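Local atomic coordinates of putative cell filamentation protein (Bartonella quintana, PDB entry 4N67), a protein that belongs to the Fic family of AMP transferases and may modify target proteins in host cells as a translocated effector; here it holds ADP. Residues G78-Q83 and H153-G158; L133-F138 and A174-D179. The protein carries 2 engineered substitutions. One frame throughout, in Å; residues are numbered along the deposited sequence.

How the contacts relate
From the N terminus the segments come in the order 78-83, 133-138, 153-158 and 174-179, so the loops closed by the two contacts cross instead of nesting. Contact 1 closes a loop of 69 intervening residues, joining the turn ahead of strand 85-86 to the loop that follows helix 135-152. Contact 2 spans 35 residues, linking the start of that same helix to strand 176-178. Helix 135-152 thus begins at contact 2 and runs into contact 1, while helix 164-174 leads back to contact 2. The contacts do not touch: their centres lie about 28 Å apart, on opposite sides of the chain's centre, with nearest atoms about 15 Å apart.

Contact 1: G78-Q83 and H153-G158; sequences GVTRDQ and HPFRKG. With ADP (adenosine-5'-diphosphate), chain B.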
# COMPACT_ATOMS: atom_id res chain seq x y z
N GLY A 78 -2.22 -7.74 -7.67
CA GLY A 78 -3.24 -8.24 -6.74
C GLY A 78 -2.82 -9.47 -5.96
O GLY A 78 -3.58 -9.90 -5.11
N VAL A 79 -1.66 -10.02 -6.25
CA VAL A 79 -1.21 -11.27 -5.59
C VAL A 79 -0.14 -10.91 -4.57
O VAL A 79 0.83 -10.19 -4.88
CB VAL A 79 -0.65 -12.27 -6.63
CG1 VAL A 79 -0.27 -13.59 -5.95
CG2 VAL A 79 -1.65 -12.50 -7.74
N THR A 80 -0.29 -11.41 -3.35
CA THR A 80 0.67 -11.11 -2.29
C THR A 80 1.91 -12.00 -2.43
O THR A 80 1.85 -13.09 -3.00
CB THR A 80 0.03 -11.20 -0.89
OG1 THR A 80 -0.61 -12.46 -0.72
CG2 THR A 80 -0.95 -10.06 -0.67
N ARG A 81 3.02 -11.54 -1.90
CA ARG A 81 4.34 -12.11 -2.17
C ARG A 81 4.65 -13.37 -1.39
O ARG A 81 5.67 -14.01 -1.66
CB ARG A 81 5.43 -11.05 -1.96
CG ARG A 81 5.55 -10.55 -0.52
CD ARG A 81 6.61 -9.47 -0.33
NE ARG A 81 6.42 -8.83 0.97
CZ ARG A 81 6.79 -9.34 2.14
NH1 ARG A 81 6.46 -8.70 3.24
NH2 ARG A 81 7.56 -10.43 2.20
N ASP A 82 3.77 -13.73 -0.48
CA ASP A 82 3.86 -14.99 0.23
C ASP A 82 3.37 -16.13 -0.66
O ASP A 82 3.74 -17.29 -0.41
CB ASP A 82 3.07 -14.95 1.54
CG ASP A 82 1.61 -14.59 1.36
OD1 ASP A 82 1.26 -13.70 0.53
OD2 ASP A 82 0.79 -15.16 2.06
N GLN A 83 2.56 -15.81 -1.66
CA GLN A 83 1.85 -16.80 -2.48
C GLN A 83 2.65 -17.09 -3.73
O GLN A 83 3.08 -16.16 -4.40
CB GLN A 83 0.46 -16.28 -2.85
CG GLN A 83 -0.42 -16.09 -1.62
CD GLN A 83 -1.84 -15.69 -1.97
OE1 GLN A 83 -2.26 -15.76 -3.13
NE2 GLN A 83 -2.60 -15.28 -0.96
N HIS A 153 3.56 -5.04 4.26
CA HIS A 153 4.22 -4.92 2.96
C HIS A 153 3.85 -6.08 2.04
O HIS A 153 4.72 -6.86 1.64
CB HIS A 153 5.73 -4.85 3.17
CG HIS A 153 6.51 -4.40 1.98
ND1 HIS A 153 6.69 -3.07 1.68
CD2 HIS A 153 7.23 -5.09 1.07
CE1 HIS A 153 7.47 -2.96 0.62
NE2 HIS A 153 7.81 -4.17 0.23
N PRO A 154 2.55 -6.25 1.75
CA PRO A 154 2.11 -7.54 1.22
C PRO A 154 2.53 -7.92 -0.18
O PRO A 154 2.42 -9.08 -0.52
CB PRO A 154 0.58 -7.46 1.29
CG PRO A 154 0.32 -6.36 2.26
CD PRO A 154 1.41 -5.38 2.07
N PHE A 155 2.98 -6.94 -0.97
CA PHE A 155 3.27 -7.16 -2.39
C PHE A 155 4.76 -7.09 -2.70
O PHE A 155 5.53 -6.45 -2.00
CB PHE A 155 2.46 -6.15 -3.23
CG PHE A 155 0.98 -6.16 -2.92
CD1 PHE A 155 0.14 -7.15 -3.45
CD2 PHE A 155 0.42 -5.24 -2.07
CE1 PHE A 155 -1.19 -7.19 -3.13
CE2 PHE A 155 -0.92 -5.29 -1.75
CZ PHE A 155 -1.72 -6.28 -2.28
N ARG A 156 5.13 -7.70 -3.80
CA ARG A 156 6.54 -7.65 -4.21
C ARG A 156 6.99 -6.20 -4.50
O ARG A 156 8.15 -5.84 -4.23
CB ARG A 156 6.76 -8.56 -5.41
CG ARG A 156 8.12 -8.44 -6.06
CD ARG A 156 9.26 -8.86 -5.13
NE ARG A 156 10.55 -8.70 -5.81
CZ ARG A 156 11.17 -7.54 -6.02
NH1 ARG A 156 10.64 -6.39 -5.64
NH2 ARG A 156 12.32 -7.53 -6.71
N LYS A 157 6.09 -5.40 -5.05
CA LYS A 157 6.31 -3.99 -5.33
C LYS A 157 4.96 -3.30 -5.42
O LYS A 157 3.94 -3.98 -5.63
CB LYS A 157 7.06 -3.82 -6.66
CG LYS A 157 7.63 -2.44 -6.89
CD LYS A 157 8.39 -2.38 -8.20
CE LYS A 157 8.76 -0.93 -8.52
NZ LYS A 157 8.33 -0.55 -9.91
N GLY A 158 4.96 -1.98 -5.25
CA GLY A 158 3.73 -1.19 -5.36
C GLY A 158 2.99 -1.07 -4.05
O GLY A 158 1.82 -0.68 -4.02
PB ADP B . 7.55 -0.72 -3.03
O1B ADP B . 8.87 -1.50 -2.96
O2B ADP B . 6.46 -1.49 -2.36
O3B ADP B . 7.15 -0.27 -4.44
PA ADP B . 7.35 1.87 -1.66
O1A ADP B . 8.20 3.10 -2.00
O2A ADP B . 5.96 1.84 -2.25
O3A ADP B . 8.12 0.52 -2.18
O5' ADP B . 7.36 1.73 -0.08
C5' ADP B . 6.37 0.95 0.61
C4' ADP B . 6.16 1.58 1.98
O4' ADP B . 7.31 1.32 2.81
C3' ADP B . 5.95 3.09 1.93
O3' ADP B . 4.86 3.48 2.78
C2' ADP B . 7.27 3.64 2.44
O2' ADP B . 7.17 4.93 3.06
C1' ADP B . 7.69 2.58 3.41
N9 ADP B . 9.13 2.54 3.71
C8 ADP B . 10.17 3.01 2.98
N7 ADP B . 11.31 2.72 3.64
C5 ADP B . 11.03 2.06 4.77
C6 ADP B . 11.76 1.48 5.90
N6 ADP B . 13.12 1.56 5.89
N1 ADP B . 11.09 0.87 6.89
C2 ADP B . 9.73 0.79 6.85
N3 ADP B . 9.00 1.32 5.84
C4 ADP B . 9.57 1.94 4.80
O HOH W 1 3.47 -9.77 -4.81
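Arg-81 of 78-83 and the carbonyls of His-153 and Pro-154 form a buried loop-to-loop contact, in which the turn before strand 85-86 is hydrogen-bonded to the opening of the Fic motif, here HPFRKGNGR, after helix 135-152. Lys-157 stands where the family consensus, HPFx(D/E)GN(G/K)R, has an acidic residue that in relatives helps bind magnesium. Arg-81 N donates to Pro-154 O over 2.9 Å. The same arginine reaches back along an extended chain and takes His-153 O with NE and NH1 together: NE comes to 2.7 Å, nearly in line with the C=O bond (172°), whereas NH1 meets that oxygen from well above the carbonyl plane. Both bonds lie close to the guanidinium plane, so they fix its rotation; NH1 also donates to Ala-108 O and NH2 to Met-95 O. Water 1 donates to Val-79 O and accepts from Arg-156 N.

The methyl CG2 of Thr-80 makes apolar contact with Pro-154 CB at 3.6 Å. The edge of the Phe-155 ring faces a carbonyl oxygen, with CD1 3.4 Å from Val-79 O. Thr-80 OG1 sits between the backbone N and the carbonyl carbon (chi1 53°); it donates to the syn lone pair of Asp-82 OD1 within the type I turn 80-83 and is also hydrogen-bonded to Arg-63 NH2.

The geometry is consistent with the turn holding the segment that cradles the nucleotide phosphates. His-153, stacked on Phe-107, brings CE1 to 3.5 Å from ADP O2B, and Gly-158 N donates to ADP O3B at 2.9 Å, with a nearly straight N-H...O angle of 165°.

Contact 2: L133-F138 and A174-D179; sequences LSRQEF and AGYKID
Leu-133 meets Tyr-176 through its backbone: the phenol OH donates to Leu-133 O at 2.9 Å, lying in a direction tilted 35° from the carbonyl plane, while that oxygen sits at the edge of the tyrosine ring. The amide of the same leucine donates to water 2 (Leu-133 N to water O 3.0 Å), which gives it a weak, water-mediated link to Ala-174 O.

Next comes Ser-134, the N-cap of helix 135-152. Its OG accepts from Glu-137 N at 3.1 Å, and Glu-137 OE1 accepts in return from Ser-134 N; this reciprocal pair is a capping box. It sets the start of the helix that runs into the Fic motif, and Tyr-176 OH abuts that first turn. Arg-135 N is 3.1 Å from Tyr-176 OH, but the angle is too poor for a hydrogen bond. The extended side chain of Arg-135 passes the tyrosine with CG beside CE1 and carries its NH2 on to Thr-212 O in strand 212-214, the antiparallel partner of strand 176-178.

Phe-138, one turn into the helix, makes the main apolar contact. With CG anti to the backbone N (chi1 176°), its ring lies over that of Tyr-176 in an offset stack, with centroids 4.4 Å apart and planes inclined by 17°. The two side chains run antiparallel over one another, so each CB lies over the other ring's face as a CH-pi contact, and Phe-138 CG comes to 3.5 Å from Tyr-176 CD2. Further out along the phenyl ring, Phe-138 CE1 touches Ala-174 CB at 3.8 Å, next to Gly-175, whose positive phi belongs to a Schellman motif, and Phe-138 CE2 meets Ile-178 CD1, in the ring plane, at 3.8 Å.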
# COMPACT_ATOMS: atom_id res chain seq x y z
N LEU A 133 -15.03 9.52 14.75
CA LEU A 133 -13.89 10.05 15.47
C LEU A 133 -13.73 11.54 15.30
O LEU A 133 -14.13 12.13 14.28
CB LEU A 133 -12.59 9.36 15.02
CG LEU A 133 -12.55 7.84 15.17
CD1 LEU A 133 -11.26 7.27 14.64
CD2 LEU A 133 -12.72 7.47 16.64
N SER A 134 -13.09 12.14 16.29
CA SER A 134 -12.62 13.50 16.20
C SER A 134 -11.51 13.53 15.16
O SER A 134 -10.90 12.50 14.82
CB SER A 134 -12.10 14.01 17.54
OG SER A 134 -10.82 13.46 17.85
N ARG A 135 -11.21 14.73 14.70
CA ARG A 135 -10.14 14.89 13.73
C ARG A 135 -8.79 14.39 14.23
O ARG A 135 -8.07 13.67 13.51
CB ARG A 135 -10.00 16.35 13.38
CG ARG A 135 -9.16 16.58 12.17
CD ARG A 135 -9.29 18.02 11.78
NE ARG A 135 -8.46 18.34 10.65
CZ ARG A 135 -8.45 19.53 10.06
NH1 ARG A 135 -9.20 20.54 10.51
NH2 ARG A 135 -7.66 19.72 9.02
N GLN A 136 -8.46 14.74 15.47
CA GLN A 136 -7.19 14.30 16.08
C GLN A 136 -7.16 12.77 16.20
O GLN A 136 -6.17 12.13 15.86
CB GLN A 136 -7.03 14.92 17.47
N GLU A 137 -8.23 12.19 16.72
CA GLU A 137 -8.35 10.73 16.85
C GLU A 137 -8.26 10.03 15.50
O GLU A 137 -7.64 8.95 15.37
CB GLU A 137 -9.65 10.34 17.49
CG GLU A 137 -9.66 10.72 18.95
CD GLU A 137 -11.02 10.69 19.55
OE1 GLU A 137 -12.04 10.41 18.86
OE2 GLU A 137 -11.08 10.96 20.77
N PHE A 138 -8.94 10.59 14.51
CA PHE A 138 -8.94 9.97 13.22
C PHE A 138 -7.50 9.92 12.70
O PHE A 138 -7.03 8.88 12.20
CB PHE A 138 -9.84 10.69 12.22
CG PHE A 138 -9.75 10.08 10.86
CD1 PHE A 138 -10.48 8.95 10.54
CD2 PHE A 138 -8.87 10.59 9.92
CE1 PHE A 138 -10.35 8.34 9.30
CE2 PHE A 138 -8.72 9.99 8.69
CZ PHE A 138 -9.47 8.87 8.38
N ALA A 174 -15.13 7.53 6.11
CA ALA A 174 -15.20 8.01 7.51
C ALA A 174 -15.48 9.49 7.58
O ALA A 174 -15.56 10.02 8.71
CB ALA A 174 -13.91 7.71 8.24
N GLY A 175 -15.62 10.14 6.42
CA GLY A 175 -15.88 11.59 6.35
C GLY A 175 -14.65 12.49 6.31
O GLY A 175 -14.76 13.69 6.53
N TYR A 176 -13.49 11.94 6.00
CA TYR A 176 -12.25 12.74 5.96
C TYR A 176 -11.55 12.62 4.61
O TYR A 176 -11.47 11.52 4.02
CB TYR A 176 -11.31 12.26 7.05
CG TYR A 176 -11.75 12.64 8.44
CD1 TYR A 176 -11.50 13.91 8.92
CD2 TYR A 176 -12.44 11.74 9.29
CE1 TYR A 176 -11.90 14.31 10.17
CE2 TYR A 176 -12.84 12.14 10.55
CZ TYR A 176 -12.57 13.43 11.00
OH TYR A 176 -12.97 13.87 12.26
N LYS A 177 -11.03 13.74 4.11
CA LYS A 177 -10.24 13.76 2.90
C LYS A 177 -8.78 13.63 3.32
O LYS A 177 -8.29 14.46 4.05
CB LYS A 177 -10.43 15.06 2.11
CG LYS A 177 -9.55 15.06 0.87
CD LYS A 177 -9.84 16.16 -0.13
CE LYS A 177 -8.90 16.03 -1.31
NZ LYS A 177 -8.91 14.69 -1.94
N ILE A 178 -8.10 12.60 2.83
CA ILE A 178 -6.66 12.40 3.09
C ILE A 178 -5.96 12.66 1.77
O ILE A 178 -6.24 11.98 0.78
CB ILE A 178 -6.35 10.97 3.58
CG1 ILE A 178 -7.10 10.69 4.89
CG2 ILE A 178 -4.84 10.77 3.74
CD1 ILE A 178 -6.91 9.27 5.41
N ASP A 179 -5.06 13.65 1.75
CA ASP A 179 -4.43 14.12 0.49
C ASP A 179 -2.91 14.03 0.57
O ASP A 179 -2.23 14.93 1.09
CB ASP A 179 -4.90 15.55 0.17
CG ASP A 179 -4.43 16.04 -1.21
OD1 ASP A 179 -3.61 15.32 -1.84
OD2 ASP A 179 -4.89 17.12 -1.61
O HOH W 2 -14.35 9.51 11.86